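Local coordinates for 5-carboxymethyl-2-hydroxymuconate semialdehyde dehydrogenase (PDB 2D4E), which probably catalyses the NAD-dependent oxidation of 5-carboxymethyl-2-hydroxymuconate semialdehyde to the corresponding acid, as a member of the aldehyde dehydrogenase family, at residues C[91-102]-C[207-218]. Numbering follows the deposited sequence.
Sequences YLLRIAELIEKH and KLAEILKEADLP
E214 reaches across to K101 and H102 with one carboxylate oxygen for each. Its CG lies anti to the backbone N (chi1 -175°) and the chain runs on extended, which carries the head group to the C-terminal end of helix 85-101. OE1 accepts from K101 NZ at 3.0 Å in a salt bridge, and OE2 from H102 NE2 at 2.7 Å; both oxygens use their syn lone pairs. The imidazole and carboxylate planes stand 68° apart, and the N-H...OE2 angle of 140° shows the histidine bond to be short but bent. H102 ND1 bonds to E105, which also pairs with K207, so both ring nitrogens are engaged and the ring's rotation is fixed. A water links R94 NE to E214 O. Beneath this polar edge, L98 CB meets I211 CG2 at 3.6 Å, and L98 CD1 lies against the A215 methyl. I95 CG1 touches that same methyl at 3.8 Å, while its CD1 abuts L212 CG. At the other end L217 CD2 makes a CH-pi contact over a face of the Y91 ring, 4.1 Å from its centroid, with A215 O at the ring edge. A glutamine in place of E214, with a single acceptor oxygen for two donors, would probably turn its NH2 on one of them and leave K101 without its charge partner. The contact thus ties helix 203-214 of the cofactor-binding Rossmann-type domain to helix 85-101 through an apolar core, and the carboxylates of E214 and E105 would tend to favour a protonated H102, the nearby K207 ammonium opposing it.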
ATOM      1  N   TYR C  91     -12.000 -20.287  13.822  1.00 16.15           N
ATOM      2  CA  TYR C  91     -13.431 -20.175  14.067  1.00 18.26           C
ATOM      3  C   TYR C  91     -14.208 -19.785  12.807  1.00 20.76           C
ATOM      4  O   TYR C  91     -15.217 -20.401  12.495  1.00 20.95           O
ATOM      5  CB  TYR C  91     -13.713 -19.145  15.155  1.00 18.55           C
ATOM      6  CG  TYR C  91     -13.549 -19.649  16.563  1.00 18.67           C
ATOM      7  CD1 TYR C  91     -12.595 -19.097  17.407  1.00 19.74           C
ATOM      8  CD2 TYR C  91     -14.392 -20.635  17.072  1.00 25.93           C
ATOM      9  CE1 TYR C  91     -12.483 -19.502  18.726  1.00 24.80           C
ATOM     10  CE2 TYR C  91     -14.291 -21.053  18.401  1.00 26.05           C
ATOM     11  CZ  TYR C  91     -13.333 -20.478  19.220  1.00 26.26           C
ATOM     12  OH  TYR C  91     -13.224 -20.863  20.534  1.00 24.81           O
ATOM     13  N   LEU C  92     -13.748 -18.761  12.087  1.00 18.62           N
ATOM     14  CA  LEU C  92     -14.446 -18.342  10.872  1.00 24.16           C
ATOM     15  C   LEU C  92     -14.534 -19.495   9.875  1.00 20.34           C
ATOM     16  O   LEU C  92     -15.569 -19.703   9.251  1.00 20.46           O
ATOM     17  CB  LEU C  92     -13.754 -17.142  10.209  1.00 24.32           C
ATOM     18  CG  LEU C  92     -13.692 -15.813  10.971  1.00 31.71           C
ATOM     19  CD1 LEU C  92     -13.352 -14.703   9.993  1.00 31.50           C
ATOM     20  CD2 LEU C  92     -15.018 -15.509  11.622  1.00 30.66           C
ATOM     21  N   LEU C  93     -13.444 -20.239   9.726  1.00 19.53           N
ATOM     22  CA  LEU C  93     -13.428 -21.377   8.814  1.00 24.63           C
ATOM     23  C   LEU C  93     -14.393 -22.472   9.275  1.00 23.91           C
ATOM     24  O   LEU C  93     -14.977 -23.187   8.456  1.00 20.58           O
ATOM     25  CB  LEU C  93     -12.012 -21.943   8.698  1.00 21.78           C
ATOM     26  CG  LEU C  93     -11.020 -21.032   7.973  1.00 26.56           C
ATOM     27  CD1 LEU C  93      -9.652 -21.700   7.943  1.00 23.54           C
ATOM     28  CD2 LEU C  93     -11.522 -20.752   6.555  1.00 22.94           C
ATOM     29  N   ARG C  94     -14.554 -22.601  10.590  1.00 19.09           N
ATOM     30  CA  ARG C  94     -15.460 -23.597  11.151  1.00 21.63           C
ATOM     31  C   ARG C  94     -16.901 -23.173  10.869  1.00 25.31           C
ATOM     32  O   ARG C  94     -17.757 -23.998  10.537  1.00 23.45           O
ATOM     33  CB  ARG C  94     -15.237 -23.717  12.660  1.00 24.22           C
ATOM     34  CG  ARG C  94     -16.163 -24.702  13.362  1.00 21.75           C
ATOM     35  CD  ARG C  94     -16.096 -26.091  12.739  1.00 26.29           C
ATOM     36  NE  ARG C  94     -16.885 -27.049  13.512  1.00 28.24           N
ATOM     37  CZ  ARG C  94     -17.364 -28.192  13.030  1.00 28.05           C
ATOM     38  NH1 ARG C  94     -17.141 -28.534  11.763  1.00 23.00           N
ATOM     39  NH2 ARG C  94     -18.076 -28.991  13.818  1.00 22.18           N
ATOM     40  N   ILE C  95     -17.157 -21.877  11.015  1.00 17.79           N
ATOM     41  CA  ILE C  95     -18.474 -21.318  10.763  1.00 19.66           C
ATOM     42  C   ILE C  95     -18.832 -21.520   9.290  1.00 18.83           C
ATOM     43  O   ILE C  95     -19.945 -21.922   8.972  1.00 21.81           O
ATOM     44  CB  ILE C  95     -18.505 -19.804  11.114  1.00 19.15           C
ATOM     45  CG1 ILE C  95     -18.421 -19.627  12.632  1.00 14.76           C
ATOM     46  CG2 ILE C  95     -19.778 -19.157  10.583  1.00 20.75           C
ATOM     47  CD1 ILE C  95     -18.299 -18.184  13.080  1.00 16.44           C
ATOM     48  N   ALA C  96     -17.877 -21.252   8.400  1.00 17.64           N
ATOM     49  CA  ALA C  96     -18.095 -21.417   6.966  1.00 20.59           C
ATOM     50  C   ALA C  96     -18.397 -22.883   6.674  1.00 27.27           C
ATOM     51  O   ALA C  96     -19.266 -23.207   5.859  1.00 21.96           O
ATOM     52  CB  ALA C  96     -16.863 -20.978   6.196  1.00 10.67           C
ATOM     53  N   GLU C  97     -17.667 -23.766   7.348  1.00 25.85           N
ATOM     54  CA  GLU C  97     -17.854 -25.198   7.173  1.00 25.92           C
ATOM     55  C   GLU C  97     -19.257 -25.616   7.614  1.00 24.56           C
ATOM     56  O   GLU C  97     -19.935 -26.371   6.917  1.00 26.95           O
ATOM     57  CB  GLU C  97     -16.793 -25.958   7.978  1.00 28.45           C
ATOM     58  CG  GLU C  97     -16.909 -27.470   7.916  1.00 31.28           C
ATOM     59  CD  GLU C  97     -15.737 -28.176   8.589  1.00 38.50           C
ATOM     60  OE1 GLU C  97     -15.467 -27.911   9.783  1.00 33.01           O
ATOM     61  OE2 GLU C  97     -15.089 -29.008   7.916  1.00 43.73           O
ATOM     62  N   LEU C  98     -19.694 -25.114   8.767  1.00 25.72           N
ATOM     63  CA  LEU C  98     -21.014 -25.447   9.295  1.00 18.61           C
ATOM     64  C   LEU C  98     -22.167 -24.839   8.500  1.00 22.74           C
ATOM     65  O   LEU C  98     -23.250 -25.422   8.435  1.00 19.56           O
ATOM     66  CB  LEU C  98     -21.106 -25.050  10.769  1.00 16.78           C
ATOM     67  CG  LEU C  98     -20.222 -25.915  11.680  1.00 18.98           C
ATOM     68  CD1 LEU C  98     -20.316 -25.434  13.119  1.00 14.73           C
ATOM     69  CD2 LEU C  98     -20.656 -27.380  11.570  1.00 20.61           C
ATOM     70  N   ILE C  99     -21.947 -23.668   7.907  1.00 22.15           N
ATOM     71  CA  ILE C  99     -22.978 -23.043   7.085  1.00 19.81           C
ATOM     72  C   ILE C  99     -23.199 -23.975   5.885  1.00 23.49           C
ATOM     73  O   ILE C  99     -24.335 -24.236   5.474  1.00 16.58           O
ATOM     74  CB  ILE C  99     -22.531 -21.641   6.586  1.00 20.38           C
ATOM     75  CG1 ILE C  99     -22.616 -20.631   7.735  1.00 20.89           C
ATOM     76  CG2 ILE C  99     -23.405 -21.185   5.417  1.00 18.27           C
ATOM     77  CD1 ILE C  99     -22.099 -19.242   7.382  1.00 20.57           C
ATOM     78  N   GLU C 100     -22.102 -24.491   5.341  1.00 17.13           N
ATOM     79  CA  GLU C 100     -22.180 -25.402   4.209  1.00 25.11           C
ATOM     80  C   GLU C 100     -22.911 -26.695   4.582  1.00 26.73           C
ATOM     81  O   GLU C 100     -23.685 -27.232   3.782  1.00 21.47           O
ATOM     82  CB  GLU C 100     -20.772 -25.718   3.690  1.00 24.08           C
ATOM     83  CG  GLU C 100     -20.098 -24.519   3.021  1.00 42.37           C
ATOM     84  CD  GLU C 100     -18.614 -24.729   2.734  1.00 45.03           C
ATOM     85  OE1 GLU C 100     -17.976 -23.785   2.219  1.00 50.10           O
ATOM     86  OE2 GLU C 100     -18.082 -25.823   3.020  1.00 48.93           O
ATOM     87  N   LYS C 101     -22.681 -27.179   5.802  1.00 24.11           N
ATOM     88  CA  LYS C 101     -23.310 -28.412   6.260  1.00 26.55           C
ATOM     89  C   LYS C 101     -24.812 -28.246   6.458  1.00 29.80           C
ATOM     90  O   LYS C 101     -25.577 -29.195   6.284  1.00 26.29           O
ATOM     91  CB  LYS C 101     -22.680 -28.889   7.574  1.00 28.61           C
ATOM     92  CG  LYS C 101     -22.916 -30.371   7.837  1.00 36.65           C
ATOM     93  CD  LYS C 101     -22.492 -30.807   9.235  1.00 44.95           C
ATOM     94  CE  LYS C 101     -23.508 -30.370  10.280  1.00 49.40           C
ATOM     95  NZ  LYS C 101     -23.233 -30.964  11.620  1.00 47.79           N
ATOM     96  N   HIS C 102     -25.229 -27.040   6.832  1.00 24.94           N
ATOM     97  CA  HIS C 102     -26.643 -26.758   7.047  1.00 22.28           C
ATOM     98  C   HIS C 102     -27.215 -25.947   5.884  1.00 15.98           C
ATOM     99  O   HIS C 102     -28.284 -25.359   6.008  1.00 19.40           O
ATOM    100  CB  HIS C 102     -26.824 -25.972   8.349  1.00 24.95           C
ATOM    101  CG  HIS C 102     -26.379 -26.713   9.572  1.00 33.79           C
ATOM    102  ND1 HIS C 102     -27.155 -27.674  10.184  1.00 35.13           N
ATOM    103  CD2 HIS C 102     -25.233 -26.643  10.289  1.00 29.57           C
ATOM    104  CE1 HIS C 102     -26.506 -28.164  11.224  1.00 33.68           C
ATOM    105  NE2 HIS C 102     -25.337 -27.556  11.311  1.00 30.98           N
ATOM    106  N   LYS C 207     -31.260 -19.233  13.229  1.00 20.30           N
ATOM    107  CA  LYS C 207     -30.599 -20.434  12.729  1.00 22.58           C
ATOM    108  C   LYS C 207     -29.083 -20.209  12.687  1.00 23.48           C
ATOM    109  O   LYS C 207     -28.294 -21.088  13.056  1.00 17.87           O
ATOM    110  CB  LYS C 207     -31.117 -20.775  11.328  1.00 18.69           C
ATOM    111  CG  LYS C 207     -30.507 -22.035  10.729  1.00 22.41           C
ATOM    112  CD  LYS C 207     -30.825 -23.279  11.558  1.00 24.19           C
ATOM    113  CE  LYS C 207     -30.255 -24.524  10.897  1.00 30.48           C
ATOM    114  NZ  LYS C 207     -30.672 -25.775  11.585  1.00 36.42           N
ATOM    115  N   LEU C 208     -28.688 -19.023  12.235  1.00 18.68           N
ATOM    116  CA  LEU C 208     -27.287 -18.658  12.150  1.00 16.20           C
ATOM    117  C   LEU C 208     -26.674 -18.708  13.545  1.00 18.76           C
ATOM    118  O   LEU C 208     -25.553 -19.189  13.722  1.00 18.51           O
ATOM    119  CB  LEU C 208     -27.141 -17.250  11.559  1.00 20.12           C
ATOM    120  CG  LEU C 208     -25.719 -16.679  11.487  1.00 19.96           C
ATOM    121  CD1 LEU C 208     -24.833 -17.604  10.655  1.00 15.32           C
ATOM    122  CD2 LEU C 208     -25.761 -15.265  10.886  1.00 18.10           C
ATOM    123  N   ALA C 209     -27.405 -18.210  14.537  1.00 16.03           N
ATOM    124  CA  ALA C 209     -26.906 -18.241  15.908  1.00 20.75           C
ATOM    125  C   ALA C 209     -26.677 -19.696  16.328  1.00 22.00           C
ATOM    126  O   ALA C 209     -25.696 -20.003  17.004  1.00 20.03           O
ATOM    127  CB  ALA C 209     -27.892 -17.577  16.851  1.00 12.30           C
ATOM    128  N   GLU C 210     -27.574 -20.589  15.918  1.00 19.53           N
ATOM    129  CA  GLU C 210     -27.428 -22.000  16.268  1.00 24.42           C
ATOM    130  C   GLU C 210     -26.099 -22.505  15.731  1.00 21.45           C
ATOM    131  O   GLU C 210     -25.348 -23.182  16.432  1.00 23.16           O
ATOM    132  CB  GLU C 210     -28.567 -22.835  15.676  1.00 18.06           C
ATOM    133  CG  GLU C 210     -29.938 -22.506  16.241  1.00 26.79           C
ATOM    134  CD  GLU C 210     -31.016 -23.459  15.754  1.00 28.36           C
ATOM    135  OE1 GLU C 210     -32.206 -23.206  16.041  1.00 30.87           O
ATOM    136  OE2 GLU C 210     -30.676 -24.463  15.094  1.00 30.99           O
ATOM    137  N   ILE C 211     -25.816 -22.154  14.483  1.00 19.74           N
ATOM    138  CA  ILE C 211     -24.586 -22.561  13.833  1.00 15.59           C
ATOM    139  C   ILE C 211     -23.355 -21.982  14.523  1.00 18.33           C
ATOM    140  O   ILE C 211     -22.382 -22.696  14.747  1.00 18.07           O
ATOM    141  CB  ILE C 211     -24.604 -22.158  12.345  1.00 18.96           C
ATOM    142  CG1 ILE C 211     -25.668 -22.989  11.615  1.00 22.57           C
ATOM    143  CG2 ILE C 211     -23.227 -22.360  11.723  1.00 14.31           C
ATOM    144  CD1 ILE C 211     -25.907 -22.580  10.182  1.00 18.67           C
ATOM    145  N   LEU C 212     -23.380 -20.697  14.858  1.00 19.85           N
ATOM    146  CA  LEU C 212     -22.229 -20.112  15.533  1.00 19.87           C
ATOM    147  C   LEU C 212     -22.016 -20.789  16.881  1.00 21.98           C
ATOM    148  O   LEU C 212     -20.888 -20.881  17.361  1.00 21.85           O
ATOM    149  CB  LEU C 212     -22.400 -18.603  15.715  1.00 16.89           C
ATOM    150  CG  LEU C 212     -21.759 -17.786  14.583  1.00 24.15           C
ATOM    151  CD1 LEU C 212     -22.367 -18.186  13.238  1.00 21.76           C
ATOM    152  CD2 LEU C 212     -21.946 -16.303  14.841  1.00 16.76           C
ATOM    153  N   LYS C 213     -23.098 -21.268  17.492  1.00 23.43           N
ATOM    154  CA  LYS C 213     -22.976 -21.957  18.768  1.00 25.87           C
ATOM    155  C   LYS C 213     -22.404 -23.348  18.504  1.00 26.27           C
ATOM    156  O   LYS C 213     -21.657 -23.883  19.317  1.00 27.11           O
ATOM    157  CB  LYS C 213     -24.333 -22.081  19.468  1.00 27.69           C
ATOM    158  CG  LYS C 213     -24.271 -22.878  20.771  1.00 26.35           C
ATOM    159  CD  LYS C 213     -25.635 -22.978  21.437  1.00 36.59           C
ATOM    160  CE  LYS C 213     -25.623 -23.943  22.627  1.00 44.75           C
ATOM    161  NZ  LYS C 213     -24.681 -23.516  23.705  1.00 49.15           N
ATOM    162  N   GLU C 214     -22.760 -23.931  17.362  1.00 24.15           N
ATOM    163  CA  GLU C 214     -22.247 -25.246  17.010  1.00 23.45           C
ATOM    164  C   GLU C 214     -20.753 -25.129  16.709  1.00 26.01           C
ATOM    165  O   GLU C 214     -20.006 -26.103  16.836  1.00 26.55           O
ATOM    166  CB  GLU C 214     -22.980 -25.817  15.790  1.00 23.19           C
ATOM    167  CG  GLU C 214     -22.554 -27.246  15.450  1.00 21.00           C
ATOM    168  CD  GLU C 214     -23.253 -27.817  14.223  1.00 25.99           C
ATOM    169  OE1 GLU C 214     -22.962 -28.976  13.861  1.00 33.14           O
ATOM    170  OE2 GLU C 214     -24.088 -27.118  13.616  1.00 27.67           O
ATOM    171  N   ALA C 215     -20.322 -23.934  16.306  1.00 23.45           N
ATOM    172  CA  ALA C 215     -18.916 -23.689  15.998  1.00 22.06           C
ATOM    173  C   ALA C 215     -18.182 -23.441  17.310  1.00 23.03           C
ATOM    174  O   ALA C 215     -16.961 -23.316  17.338  1.00 23.16           O
ATOM    175  CB  ALA C 215     -18.772 -22.478  15.075  1.00 15.00           C
ATOM    176  N   ASP C 216     -18.956 -23.361  18.388  1.00 23.44           N
ATOM    177  CA  ASP C 216     -18.447 -23.154  19.742  1.00 26.57           C
ATOM    178  C   ASP C 216     -17.760 -21.809  20.006  1.00 27.12           C
ATOM    179  O   ASP C 216     -16.762 -21.745  20.725  1.00 27.68           O
ATOM    180  CB  ASP C 216     -17.512 -24.313  20.123  1.00 27.94           C
ATOM    181  CG  ASP C 216     -17.123 -24.297  21.597  1.00 33.80           C
ATOM    182  OD1 ASP C 216     -17.998 -24.025  22.448  1.00 32.81           O
ATOM    183  OD2 ASP C 216     -15.942 -24.571  21.905  1.00 39.16           O
ATOM    184  N   LEU C 217     -18.289 -20.732  19.430  1.00 25.39           N
ATOM    185  CA  LEU C 217     -17.713 -19.412  19.674  1.00 25.33           C
ATOM    186  C   LEU C 217     -17.841 -19.151  21.171  1.00 26.35           C
ATOM    187  O   LEU C 217     -18.791 -19.612  21.802  1.00 25.84           O
ATOM    188  CB  LEU C 217     -18.482 -18.321  18.928  1.00 24.47           C
ATOM    189  CG  LEU C 217     -18.202 -17.983  17.463  1.00 28.65           C
ATOM    190  CD1 LEU C 217     -19.064 -16.777  17.075  1.00 19.69           C
ATOM    191  CD2 LEU C 217     -16.723 -17.659  17.257  1.00 15.76           C
ATOM    192  N   PRO C 218     -16.884 -18.423  21.765  1.00 24.94           N
ATOM    193  CA  PRO C 218     -16.990 -18.154  23.200  1.00 22.87           C
ATOM    194  C   PRO C 218     -18.282 -17.394  23.506  1.00 28.83           C
ATOM    195  O   PRO C 218     -18.780 -16.637  22.669  1.00 27.52           O
ATOM    196  CB  PRO C 218     -15.745 -17.328  23.487  1.00 21.47           C
ATOM    197  CG  PRO C 218     -14.756 -17.906  22.531  1.00 22.36           C
ATOM    198  CD  PRO C 218     -15.565 -18.011  21.256  1.00 26.48           C
TER
HETATM  199  O   HOH W   1     -17.512 -27.313  16.101  1.00 30.89           O